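Local coordinates for prolyl-tRNA synthetase (Naegleria fowleri, PDB 6UYH), which probably charges tRNA(Pro) with proline through an ATP-dependent prolyl-adenylate, and is held in this crystal with the inhibitor halofuginone and an ATP analogue, at residues Gly13-Lys18 with Ile30-Phe35; Asn21-Tyr26 with Ser461-Asn466; Arg421-Phe426 with Glu492-Glu497; Met435-Trp440 with Ser483-Leu488. All blocks are in the same frame, centred on the assembly; numbering follows the deposited sequence.

Interaction 1 of 4, residues Gly13-Lys18 with Ile30-Phe35; sequences GIDVKK and ITKSEF
The carboxylate of Asp15 and the peptide carbonyl of Gly13 both turn an oxygen to the ammonium group of Lys32. At the Asp15 carboxylate, OD2 does the touching, 3.3 Å from Lys32 NZ in a long salt bridge; Asp15 was modelled in two conformers, so this bridge is doubtful as a permanent feature. The Gly13 carbonyl is the firmer partner: its O accepts from Lys32 NZ at 2.8 Å, with a C=O...N angle of 165°, so the ammonium group meets the oxygen nearly head-on. Lys32 gets there with CG anti to its carbonyl carbon (chi1 -65°) and the rest of the chain fully extended, crossing the Asp15 side chain at about a right angle. Further back along the lysine chain, Ile14 CD1 lies 4.2 Å from Lys32 CD and gives the methylenes an apolar neighbour. A water accepts from Lys32 NZ at 3.0 Å and also, weakly, from Gly13 N. Helix 22-32 ends here in a Schellman motif, with Glu34 at positive phi. Hydrogen bonds from Lys32 NZ to Gly13 O and to Gln28 OE1 thus tie the N-terminal loop 13-18 to the helix end, and Asp15 adds charge compensation only in the conformer described.

Interaction 2 of 4, residues Asn21-Tyr26 with Ser461-Asn466; sequences NFSEWY and SQSDAN
Ser463 swings its OG anti to the backbone N (chi1 174°), while Ser23 holds its own OG between the backbone N and the carbonyl carbon (chi1 59°), and these two settings bring the hydroxyls together. Ser23 OG and Ser463 OG share a hydrogen bond of 2.8 Å in which either could be the donor. The backbones are close too, Ser23 CA and Ser463 CA lying 6.0 Å apart, which small side chains allow. Both helices are capped just ahead of this point. Asn21, the N-cap of helix 22-32, takes the amide of Glu24 on OD1 at 3.1 Å, with the donor well above the carbonyl plane; Ser461 caps helix 462-466, its OG accepting from Asp464 N at 3.0 Å. A water ties the edge of the contact together: it accepts from Asn21 ND2 at 3.2 Å, lies 3.1 Å from Ser23 OG in a bond of undecided direction, and receives a weak bond from Asn466 ND2. Phe22 meets Ser463 OG with its backbone N and CB, while its ring runs off to pack on Met281 and Tyr513. Asp464 makes a salt bridge to Arg232 and accepts a hydrogen bond from Asn230. With no charge spent between them, this contact between two helix starts relies on short-range, directional bonding of neutral hydroxyls that the water extends.

Interaction 3 of 4, residues Arg421-Phe426 with Glu492-Glu497; sequences RTWPEF and ENFYPE. With EDO (1,2-ethanediol), chain B.
Arg421 meets Phe494 through its backbone, the carbonyl O lying 3.5 Å from Phe494 CE1 at the edge of the ring. Its side chain heads away, extended from CG to NE, and the guanidinium grips a bound 1,2-ethanediol, probably from the crystallisation liquor: NH1 donates to O1 at 3.0 Å and NH2 to O2 at 2.7 Å. Thr422, the N-cap of helix 423-431, sets its carbonyl carbon against Phe494 CZ and sends OG1 to the anti lone pair of Glu425 OE1. In Trp423, CG is anti to the backbone N (chi1 -174°), which brings CE3 to within 3.6 Å of Phe494 CD2, with the ring planes at 67°. Its indole NE1 bonds to Glu457, and Lys453 makes a cation-pi contact with the ring. Phe426 completes the aromatic cluster: the edge of Phe494 points at its face in a T-shaped pair, planes at 79° and centroids 5.6 Å apart, with Phe494 CE2 3.7 Å from both Phe426 CB and CG, while Phe426 CD2 rests over one face of Trp423. Phe494, on the loop between strands 474-479 and 505-512, therefore packs against the first turn of helix 423-431; Ile438 and Pro439 of strand 435-440 also touch it, and Ile450 of helix 444-457 touches Phe426.

Interaction 4 of 4, residues Met435-Trp440 with Ser483-Leu488; sequences MCLIPW and SSFPSL
Leu437 lays CD1 over one face of the Phe485 ring, a CH-pi contact with the methyl 4.0 Å from the centroid and 27° off the normal. The nearest ring atom is Phe485 CE1, 3.6 Å from Leu437 CD1. The second methyl follows closely, Leu437 CD2 standing 3.8 Å from Phe485 CZ, so the whole isopropyl fork rides on the phenyl group; the two side chains cross at about a right angle. Two residues further along, Pro439 CB touches Leu488 CD2 at 4.0 Å, a lighter apolar contact. For Leu488, CG anti to the carbonyl carbon (chi1 -67°) carries that methyl over to the proline. Leu437 and Pro439 project from the same side of strand 435-440, as i and i+2 residues of a strand do, and Ile438 between them points away, toward Phe494 and helix 444-457. This strand lies inside the mixed sheet of the C-terminal region of prolyl-tRNA synthetase, parallel to strand 417-419 and antiparallel to strand 505-512, and the loop 483-488 packs along one face of the sheet, residues 485-488 running 23° from the direction of 437-439. Further out, Trp506 of strand 505-512 backs the loop: its ring meets that of Phe485, it touches Leu488, and its NE1 donates to the carbonyl of Pro486. Val419 and Ile417 of the neighbouring strand touch Leu437, and Val419 also touches Pro486, while backbone bonds from Leu437 to Val418 and Thr420 fix the strand beneath its leucine.

Interactions 1 and 2 share helix 22-32, the first at its C-terminal end and the second at its start, and they touch through Trp25 packing on Val16 and Ile14. Interaction 1 is a surface contact centred on a lysine charge, interaction 2 a partly buried one built on hydroxyls. Interactions 3 and 4, partly buried and apolar, lie over the C-terminal strands, about 12 Å apart centre to centre, with interaction 4 nested within the chain loop closed by interaction 3; Ile438 packs on both Phe426 and Phe494, and Arg421 on Pro486. Polar contacts thus sit at the ends of helix 22-32. Interaction 2 also reaches the C-terminal region, yet its nearest atoms stay about 15 Å from interaction 3 and 12 Å from interaction 4.

Interaction 1 of 4, residues Gly13-Lys18 with Ile30-Phe35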
# COMPACT_ATOMS: atom_id res chain seq x y z
N GLY A 13 26.98 -5.83 16.98
CA GLY A 13 27.62 -6.79 16.10
C GLY A 13 26.89 -8.11 16.05
O GLY A 13 26.11 -8.45 16.95
N ILE A 14 27.14 -8.85 14.98
CA ILE A 14 26.67 -10.22 14.84
C ILE A 14 27.63 -11.11 15.61
O ILE A 14 28.84 -11.11 15.33
CB ILE A 14 26.60 -10.63 13.36
CG1 ILE A 14 25.91 -9.54 12.53
CG2 ILE A 14 25.89 -11.97 13.21
CD1 ILE A 14 24.51 -9.20 12.99
N ASP A 15 27.13 -11.84 16.61
CA ASP A 15 27.95 -12.66 17.48
C ASP A 15 27.92 -14.14 17.11
O ASP A 15 28.55 -14.95 17.80
CB ASP A 15 27.49 -12.50 18.94
CG ASP A 15 27.53 -11.05 19.40
OD1 ASP A 15 28.55 -10.37 19.15
OD2 ASP A 15 26.54 -10.60 20.00
N VAL A 16 27.19 -14.51 16.06
CA VAL A 16 27.08 -15.89 15.60
C VAL A 16 27.30 -15.89 14.10
O VAL A 16 26.66 -15.11 13.38
CB VAL A 16 25.71 -16.50 15.95
CG1 VAL A 16 25.57 -17.89 15.34
CG2 VAL A 16 25.54 -16.58 17.46
N LYS A 17 28.17 -16.76 13.61
CA LYS A 17 28.52 -16.78 12.20
C LYS A 17 27.44 -17.46 11.37
O LYS A 17 26.72 -18.35 11.84
CB LYS A 17 29.86 -17.49 11.98
CG LYS A 17 31.04 -16.71 12.55
CD LYS A 17 32.37 -17.43 12.32
CE LYS A 17 32.78 -17.40 10.85
NZ LYS A 17 32.94 -16.00 10.33
N LYS A 18 27.33 -17.03 10.11
CA LYS A 18 26.34 -17.59 9.20
C LYS A 18 26.52 -19.10 9.06
O LYS A 18 25.55 -19.85 8.96
CB LYS A 18 26.45 -16.90 7.84
CG LYS A 18 25.25 -17.08 6.91
CD LYS A 18 25.46 -16.29 5.62
CE LYS A 18 24.24 -16.36 4.73
NZ LYS A 18 24.45 -15.58 3.45
N ILE A 30 18.63 -9.72 10.98
CA ILE A 30 17.43 -8.96 10.63
C ILE A 30 17.06 -7.97 11.74
O ILE A 30 16.47 -6.92 11.46
CB ILE A 30 16.25 -9.88 10.29
CG1 ILE A 30 15.78 -10.67 11.52
CG2 ILE A 30 16.59 -10.78 9.07
CD1 ILE A 30 14.73 -11.76 11.21
N THR A 31 17.39 -8.28 13.00
CA THR A 31 17.04 -7.37 14.10
C THR A 31 18.08 -6.27 14.27
O THR A 31 17.73 -5.09 14.41
CB THR A 31 16.86 -8.12 15.42
OG1 THR A 31 18.05 -8.86 15.75
CG2 THR A 31 15.65 -9.07 15.35
N LYS A 32 19.36 -6.64 14.30
CA LYS A 32 20.40 -5.65 14.60
C LYS A 32 20.62 -4.68 13.44
O LYS A 32 21.12 -3.57 13.66
CB LYS A 32 21.70 -6.36 14.98
CG LYS A 32 21.57 -7.15 16.26
CD LYS A 32 22.85 -7.88 16.63
CE LYS A 32 22.69 -8.58 17.98
NZ LYS A 32 23.93 -9.28 18.42
N SER A 33 20.25 -5.07 12.23
CA SER A 33 20.26 -4.15 11.10
C SER A 33 19.09 -3.18 11.12
O SER A 33 19.01 -2.33 10.23
CB SER A 33 20.21 -4.91 9.79
OG SER A 33 18.96 -5.59 9.65
N GLU A 34 18.19 -3.29 12.11
CA GLU A 34 16.95 -2.51 12.17
C GLU A 34 16.02 -2.81 11.00
O GLU A 34 15.23 -1.96 10.58
CB GLU A 34 17.24 -1.00 12.29
CG GLU A 34 18.08 -0.66 13.52
CD GLU A 34 18.28 0.83 13.74
OE1 GLU A 34 17.67 1.65 13.02
OE2 GLU A 34 19.06 1.18 14.65
N PHE A 35 16.06 -4.03 10.47
CA PHE A 35 15.10 -4.40 9.44
C PHE A 35 13.77 -4.84 10.05
O PHE A 35 12.70 -4.43 9.58
CB PHE A 35 15.66 -5.53 8.56
CG PHE A 35 16.05 -5.08 7.17
CD1 PHE A 35 15.58 -5.77 6.05
CD2 PHE A 35 16.87 -3.97 6.99
CE1 PHE A 35 15.92 -5.35 4.77
CE2 PHE A 35 17.22 -3.54 5.72
CZ PHE A 35 16.74 -4.24 4.61
O HOH W 1 25.09 -6.76 19.60

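Interaction 2 of 4, residues Asn21-Tyr26 with Ser461-Asn466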
# COMPACT_ATOMS: atom_id res chain seq x y z
N ASN A 21 25.40 -21.24 12.90
CA ASN A 21 24.02 -21.48 13.30
C ASN A 21 23.19 -20.53 12.44
O ASN A 21 23.08 -19.34 12.74
CB ASN A 21 23.81 -21.22 14.79
CG ASN A 21 22.39 -21.56 15.25
OD1 ASN A 21 21.43 -21.41 14.50
ND2 ASN A 21 22.27 -22.01 16.49
N PHE A 22 22.64 -21.06 11.35
CA PHE A 22 22.03 -20.21 10.34
C PHE A 22 20.82 -19.48 10.89
O PHE A 22 20.59 -18.31 10.56
CB PHE A 22 21.67 -21.04 9.10
CG PHE A 22 21.25 -20.22 7.91
CD1 PHE A 22 22.02 -19.15 7.48
CD2 PHE A 22 20.11 -20.53 7.19
CE1 PHE A 22 21.64 -18.38 6.38
CE2 PHE A 22 19.72 -19.78 6.08
CZ PHE A 22 20.49 -18.70 5.68
N SER A 23 20.02 -20.15 11.73
CA SER A 23 18.80 -19.50 12.19
C SER A 23 19.11 -18.41 13.22
O SER A 23 18.45 -17.36 13.22
CB SER A 23 17.83 -20.54 12.75
OG SER A 23 18.42 -21.25 13.82
N GLU A 24 20.12 -18.62 14.05
CA GLU A 24 20.50 -17.58 15.01
C GLU A 24 21.18 -16.41 14.31
O GLU A 24 20.90 -15.25 14.63
CB GLU A 24 21.39 -18.18 16.10
CG GLU A 24 21.93 -17.16 17.10
CD GLU A 24 20.85 -16.42 17.90
OE1 GLU A 24 19.70 -16.90 17.96
OE2 GLU A 24 21.17 -15.35 18.46
N TRP A 25 22.05 -16.70 13.34
CA TRP A 25 22.64 -15.65 12.50
C TRP A 25 21.55 -14.79 11.86
O TRP A 25 21.61 -13.56 11.89
CB TRP A 25 23.52 -16.27 11.41
CG TRP A 25 23.96 -15.26 10.38
CD1 TRP A 25 25.06 -14.44 10.44
CD2 TRP A 25 23.30 -14.94 9.14
NE1 TRP A 25 25.13 -13.64 9.32
CE2 TRP A 25 24.06 -13.93 8.51
CE3 TRP A 25 22.15 -15.43 8.50
CZ2 TRP A 25 23.69 -13.38 7.28
CZ3 TRP A 25 21.78 -14.88 7.27
CH2 TRP A 25 22.56 -13.86 6.68
N TYR A 26 20.54 -15.44 11.27
CA TYR A 26 19.48 -14.73 10.58
C TYR A 26 18.71 -13.83 11.53
O TYR A 26 18.44 -12.66 11.22
CB TYR A 26 18.54 -15.76 9.95
CG TYR A 26 17.44 -15.24 9.05
CD1 TYR A 26 17.73 -14.49 7.93
CD2 TYR A 26 16.11 -15.56 9.30
CE1 TYR A 26 16.73 -14.05 7.08
CE2 TYR A 26 15.09 -15.14 8.45
CZ TYR A 26 15.41 -14.38 7.35
OH TYR A 26 14.42 -13.96 6.49
N SER A 461 20.81 -30.23 9.64
CA SER A 461 21.42 -29.56 10.79
C SER A 461 20.40 -29.38 11.91
O SER A 461 19.19 -29.33 11.70
CB SER A 461 21.98 -28.20 10.38
OG SER A 461 20.92 -27.30 10.10
N GLN A 462 20.92 -29.25 13.13
CA GLN A 462 20.05 -28.97 14.27
C GLN A 462 19.31 -27.66 14.07
O GLN A 462 18.13 -27.54 14.43
CB GLN A 462 20.87 -28.94 15.56
CG GLN A 462 20.02 -28.75 16.80
CD GLN A 462 18.98 -29.85 16.96
OE1 GLN A 462 19.31 -31.04 16.96
NE2 GLN A 462 17.72 -29.46 17.09
N SER A 463 19.98 -26.66 13.48
CA SER A 463 19.33 -25.38 13.21
C SER A 463 18.15 -25.54 12.26
O SER A 463 17.09 -24.95 12.47
CB SER A 463 20.34 -24.39 12.62
OG SER A 463 19.71 -23.18 12.20
N ASP A 464 18.33 -26.33 11.19
CA ASP A 464 17.22 -26.56 10.27
C ASP A 464 16.09 -27.32 10.95
O ASP A 464 14.91 -27.00 10.76
CB ASP A 464 17.70 -27.32 9.04
CG ASP A 464 18.45 -26.43 8.05
OD1 ASP A 464 18.70 -25.24 8.36
OD2 ASP A 464 18.78 -26.95 6.96
N ALA A 465 16.42 -28.34 11.75
CA ALA A 465 15.38 -29.07 12.46
C ALA A 465 14.61 -28.16 13.41
O ALA A 465 13.39 -28.28 13.54
CB ALA A 465 15.99 -30.25 13.21
N ASN A 466 15.32 -27.22 14.06
CA ASN A 466 14.66 -26.26 14.94
C ASN A 466 13.77 -25.29 14.18
O ASN A 466 12.75 -24.83 14.71
CB ASN A 466 15.71 -25.46 15.73
CG ASN A 466 16.46 -26.31 16.73
OD1 ASN A 466 16.14 -27.48 16.94
ND2 ASN A 466 17.47 -25.71 17.37
O HOH W 2 19.28 -23.16 16.12

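Interaction 3 of 4, residues Arg421-Phe426 with Glu492-Glu497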
# COMPACT_ATOMS: atom_id res chain seq x y z
N ARG A 421 21.77 -39.11 -11.98
CA ARG A 421 21.06 -40.07 -12.81
C ARG A 421 20.52 -41.27 -12.04
O ARG A 421 19.63 -41.96 -12.54
CB ARG A 421 21.98 -40.56 -13.94
CG ARG A 421 22.34 -39.48 -14.95
CD ARG A 421 23.51 -39.95 -15.80
NE ARG A 421 23.96 -38.97 -16.78
CZ ARG A 421 24.81 -37.98 -16.52
NH1 ARG A 421 25.27 -37.80 -15.29
NH2 ARG A 421 25.18 -37.16 -17.49
N THR A 422 21.05 -41.54 -10.84
CA THR A 422 20.68 -42.71 -10.05
C THR A 422 20.44 -42.30 -8.61
O THR A 422 20.86 -41.23 -8.16
CB THR A 422 21.77 -43.80 -10.09
OG1 THR A 422 22.96 -43.31 -9.46
CG2 THR A 422 22.07 -44.22 -11.51
N TRP A 423 19.74 -43.17 -7.87
CA TRP A 423 19.40 -42.86 -6.49
C TRP A 423 20.62 -42.64 -5.60
O TRP A 423 20.62 -41.66 -4.83
CB TRP A 423 18.50 -43.94 -5.90
CG TRP A 423 18.05 -43.52 -4.55
CD1 TRP A 423 18.60 -43.88 -3.35
CD2 TRP A 423 17.00 -42.59 -4.27
NE1 TRP A 423 17.93 -43.24 -2.32
CE2 TRP A 423 16.95 -42.44 -2.87
CE3 TRP A 423 16.10 -41.88 -5.06
CZ2 TRP A 423 16.01 -41.62 -2.24
CZ3 TRP A 423 15.17 -41.05 -4.44
CH2 TRP A 423 15.14 -40.94 -3.04
N PRO A 424 21.66 -43.49 -5.62
CA PRO A 424 22.82 -43.22 -4.75
C PRO A 424 23.46 -41.87 -5.01
O PRO A 424 23.90 -41.21 -4.07
CB PRO A 424 23.77 -44.38 -5.07
CG PRO A 424 22.89 -45.47 -5.58
CD PRO A 424 21.80 -44.78 -6.34
N GLU A 425 23.51 -41.45 -6.28
CA GLU A 425 24.01 -40.12 -6.59
C GLU A 425 23.08 -39.04 -6.05
O GLU A 425 23.55 -38.03 -5.52
CB GLU A 425 24.15 -39.95 -8.10
CG GLU A 425 25.29 -40.77 -8.70
CD GLU A 425 25.24 -40.75 -10.21
OE1 GLU A 425 24.43 -41.50 -10.78
OE2 GLU A 425 26.00 -39.97 -10.82
N PHE A 426 21.77 -39.25 -6.19
CA PHE A 426 20.78 -38.28 -5.72
C PHE A 426 20.90 -38.05 -4.22
O PHE A 426 21.01 -36.91 -3.76
CB PHE A 426 19.39 -38.78 -6.10
CG PHE A 426 18.25 -37.93 -5.57
CD1 PHE A 426 17.94 -36.72 -6.15
CD2 PHE A 426 17.45 -38.39 -4.54
CE1 PHE A 426 16.88 -35.96 -5.69
CE2 PHE A 426 16.39 -37.64 -4.07
CZ PHE A 426 16.11 -36.42 -4.65
N GLU A 492 16.52 -44.75 -15.85
CA GLU A 492 15.34 -45.38 -15.26
C GLU A 492 14.57 -44.41 -14.38
O GLU A 492 15.13 -43.49 -13.78
CB GLU A 492 15.74 -46.61 -14.44
N ASN A 493 13.25 -44.60 -14.34
CA ASN A 493 12.41 -43.88 -13.38
C ASN A 493 12.92 -44.12 -11.96
O ASN A 493 13.30 -45.24 -11.60
CB ASN A 493 10.97 -44.38 -13.53
CG ASN A 493 9.95 -43.42 -13.00
OD1 ASN A 493 10.01 -43.00 -11.84
ND2 ASN A 493 8.98 -43.07 -13.84
N PHE A 494 12.96 -43.05 -11.15
CA PHE A 494 13.37 -43.18 -9.75
C PHE A 494 12.37 -43.97 -8.92
O PHE A 494 12.72 -44.46 -7.85
CB PHE A 494 13.55 -41.80 -9.11
CG PHE A 494 14.94 -41.23 -9.24
CD1 PHE A 494 15.73 -41.53 -10.34
CD2 PHE A 494 15.45 -40.38 -8.26
CE1 PHE A 494 17.01 -40.99 -10.46
CE2 PHE A 494 16.72 -39.85 -8.38
CZ PHE A 494 17.50 -40.16 -9.48
N TYR A 495 11.12 -44.08 -9.38
CA TYR A 495 10.08 -44.80 -8.67
C TYR A 495 9.95 -46.19 -9.30
O TYR A 495 9.42 -46.30 -10.42
CB TYR A 495 8.76 -44.03 -8.77
CG TYR A 495 7.57 -44.63 -8.06
CD1 TYR A 495 7.72 -45.44 -6.93
CD2 TYR A 495 6.28 -44.37 -8.51
CE1 TYR A 495 6.61 -45.97 -6.28
CE2 TYR A 495 5.17 -44.90 -7.88
CZ TYR A 495 5.34 -45.70 -6.76
OH TYR A 495 4.23 -46.22 -6.14
N PRO A 496 10.41 -47.26 -8.63
CA PRO A 496 10.44 -48.57 -9.30
C PRO A 496 9.08 -49.09 -9.74
O PRO A 496 9.01 -49.81 -10.74
CB PRO A 496 11.07 -49.49 -8.24
CG PRO A 496 11.84 -48.57 -7.36
CD PRO A 496 11.02 -47.31 -7.30
N GLU A 497 8.01 -48.77 -9.01
CA GLU A 497 6.68 -49.18 -9.43
C GLU A 497 6.30 -48.59 -10.78
O GLU A 497 5.42 -49.13 -11.45
CB GLU A 497 5.64 -48.77 -8.39
CG GLU A 497 5.76 -49.52 -7.08
CD GLU A 497 5.72 -51.02 -7.28
OE1 GLU A 497 4.83 -51.49 -8.02
OE2 GLU A 497 6.58 -51.72 -6.71
C1 EDO B . 28.00 -34.81 -15.29
O1 EDO B . 27.44 -35.92 -14.59
C2 EDO B . 26.89 -34.09 -16.06
O2 EDO B . 26.59 -34.84 -17.24

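Interaction 4 of 4, residues Met435-Trp440 with Ser483-Leu488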
# COMPACT_ATOMS: atom_id res chain seq x y z
N MET A 435 21.09 -29.00 -5.04
CA MET A 435 19.91 -29.31 -5.82
C MET A 435 20.28 -30.33 -6.87
O MET A 435 21.42 -30.37 -7.35
CB MET A 435 19.34 -28.05 -6.47
CG MET A 435 19.04 -26.96 -5.47
SD MET A 435 18.12 -25.62 -6.25
CE MET A 435 19.45 -24.72 -7.03
N CYS A 436 19.31 -31.17 -7.24
CA CYS A 436 19.56 -32.34 -8.07
C CYS A 436 18.67 -32.31 -9.30
O CYS A 436 17.45 -32.12 -9.18
CB CYS A 436 19.29 -33.63 -7.29
SG CYS A 436 20.24 -33.75 -5.76
N LEU A 437 19.27 -32.54 -10.46
CA LEU A 437 18.52 -32.73 -11.70
C LEU A 437 18.34 -34.22 -11.90
O LEU A 437 19.33 -34.96 -11.99
CB LEU A 437 19.24 -32.11 -12.89
CG LEU A 437 19.13 -30.61 -13.15
CD1 LEU A 437 20.19 -30.21 -14.18
CD2 LEU A 437 17.73 -30.24 -13.64
N ILE A 438 17.09 -34.68 -11.94
CA ILE A 438 16.84 -36.12 -12.03
C ILE A 438 16.04 -36.42 -13.29
O ILE A 438 15.26 -35.58 -13.76
CB ILE A 438 16.10 -36.65 -10.78
CG1 ILE A 438 14.69 -36.07 -10.68
CG2 ILE A 438 16.90 -36.35 -9.53
CD1 ILE A 438 13.79 -36.85 -9.73
N PRO A 439 16.22 -37.61 -13.88
CA PRO A 439 15.30 -38.05 -14.93
C PRO A 439 13.89 -38.11 -14.36
O PRO A 439 13.69 -38.54 -13.22
CB PRO A 439 15.81 -39.45 -15.31
CG PRO A 439 16.98 -39.72 -14.47
CD PRO A 439 17.12 -38.68 -13.42
N TRP A 440 12.92 -37.64 -15.13
CA TRP A 440 11.59 -37.43 -14.58
C TRP A 440 10.53 -37.88 -15.57
O TRP A 440 10.64 -37.59 -16.77
CB TRP A 440 11.41 -35.94 -14.25
CG TRP A 440 10.08 -35.60 -13.68
CD1 TRP A 440 9.16 -34.75 -14.21
CD2 TRP A 440 9.50 -36.10 -12.47
NE1 TRP A 440 8.05 -34.68 -13.41
CE2 TRP A 440 8.24 -35.50 -12.32
CE3 TRP A 440 9.94 -36.99 -11.48
CZ2 TRP A 440 7.39 -35.76 -11.24
CZ3 TRP A 440 9.09 -37.26 -10.41
CH2 TRP A 440 7.84 -36.65 -10.30
N SER A 483 17.84 -27.21 -22.60
CA SER A 483 18.73 -27.39 -23.74
C SER A 483 20.14 -27.79 -23.32
O SER A 483 20.86 -28.41 -24.11
CB SER A 483 18.79 -26.11 -24.57
OG SER A 483 19.36 -25.05 -23.82
N SER A 484 20.57 -27.45 -22.11
CA SER A 484 21.92 -27.78 -21.67
C SER A 484 22.01 -29.11 -20.93
O SER A 484 23.12 -29.50 -20.54
CB SER A 484 22.47 -26.67 -20.77
OG SER A 484 21.92 -26.78 -19.46
N PHE A 485 20.89 -29.80 -20.73
CA PHE A 485 20.88 -31.00 -19.92
C PHE A 485 21.34 -32.21 -20.73
O PHE A 485 21.24 -32.22 -21.96
CB PHE A 485 19.48 -31.25 -19.35
CG PHE A 485 18.98 -30.14 -18.45
CD1 PHE A 485 19.86 -29.24 -17.87
CD2 PHE A 485 17.62 -30.00 -18.19
CE1 PHE A 485 19.40 -28.22 -17.04
CE2 PHE A 485 17.16 -28.97 -17.36
CZ PHE A 485 18.05 -28.08 -16.79
N PRO A 486 21.86 -33.24 -20.08
CA PRO A 486 22.38 -34.40 -20.80
C PRO A 486 21.26 -35.31 -21.30
O PRO A 486 20.08 -35.07 -21.07
CB PRO A 486 23.27 -35.10 -19.76
CG PRO A 486 22.79 -34.63 -18.45
CD PRO A 486 22.20 -33.27 -18.64
N SER A 487 21.68 -36.36 -21.99
CA SER A 487 20.74 -37.29 -22.60
C SER A 487 19.98 -38.09 -21.54
O SER A 487 20.54 -38.43 -20.50
CB SER A 487 21.48 -38.26 -23.53
OG SER A 487 20.60 -39.25 -24.03
N LEU A 488 18.72 -38.38 -21.82
CA LEU A 488 17.91 -39.26 -20.99
C LEU A 488 18.01 -40.72 -21.40
O LEU A 488 17.39 -41.58 -20.76
CB LEU A 488 16.44 -38.82 -21.03
CG LEU A 488 16.13 -37.47 -20.39
CD1 LEU A 488 14.76 -36.96 -20.83
CD2 LEU A 488 16.21 -37.61 -18.89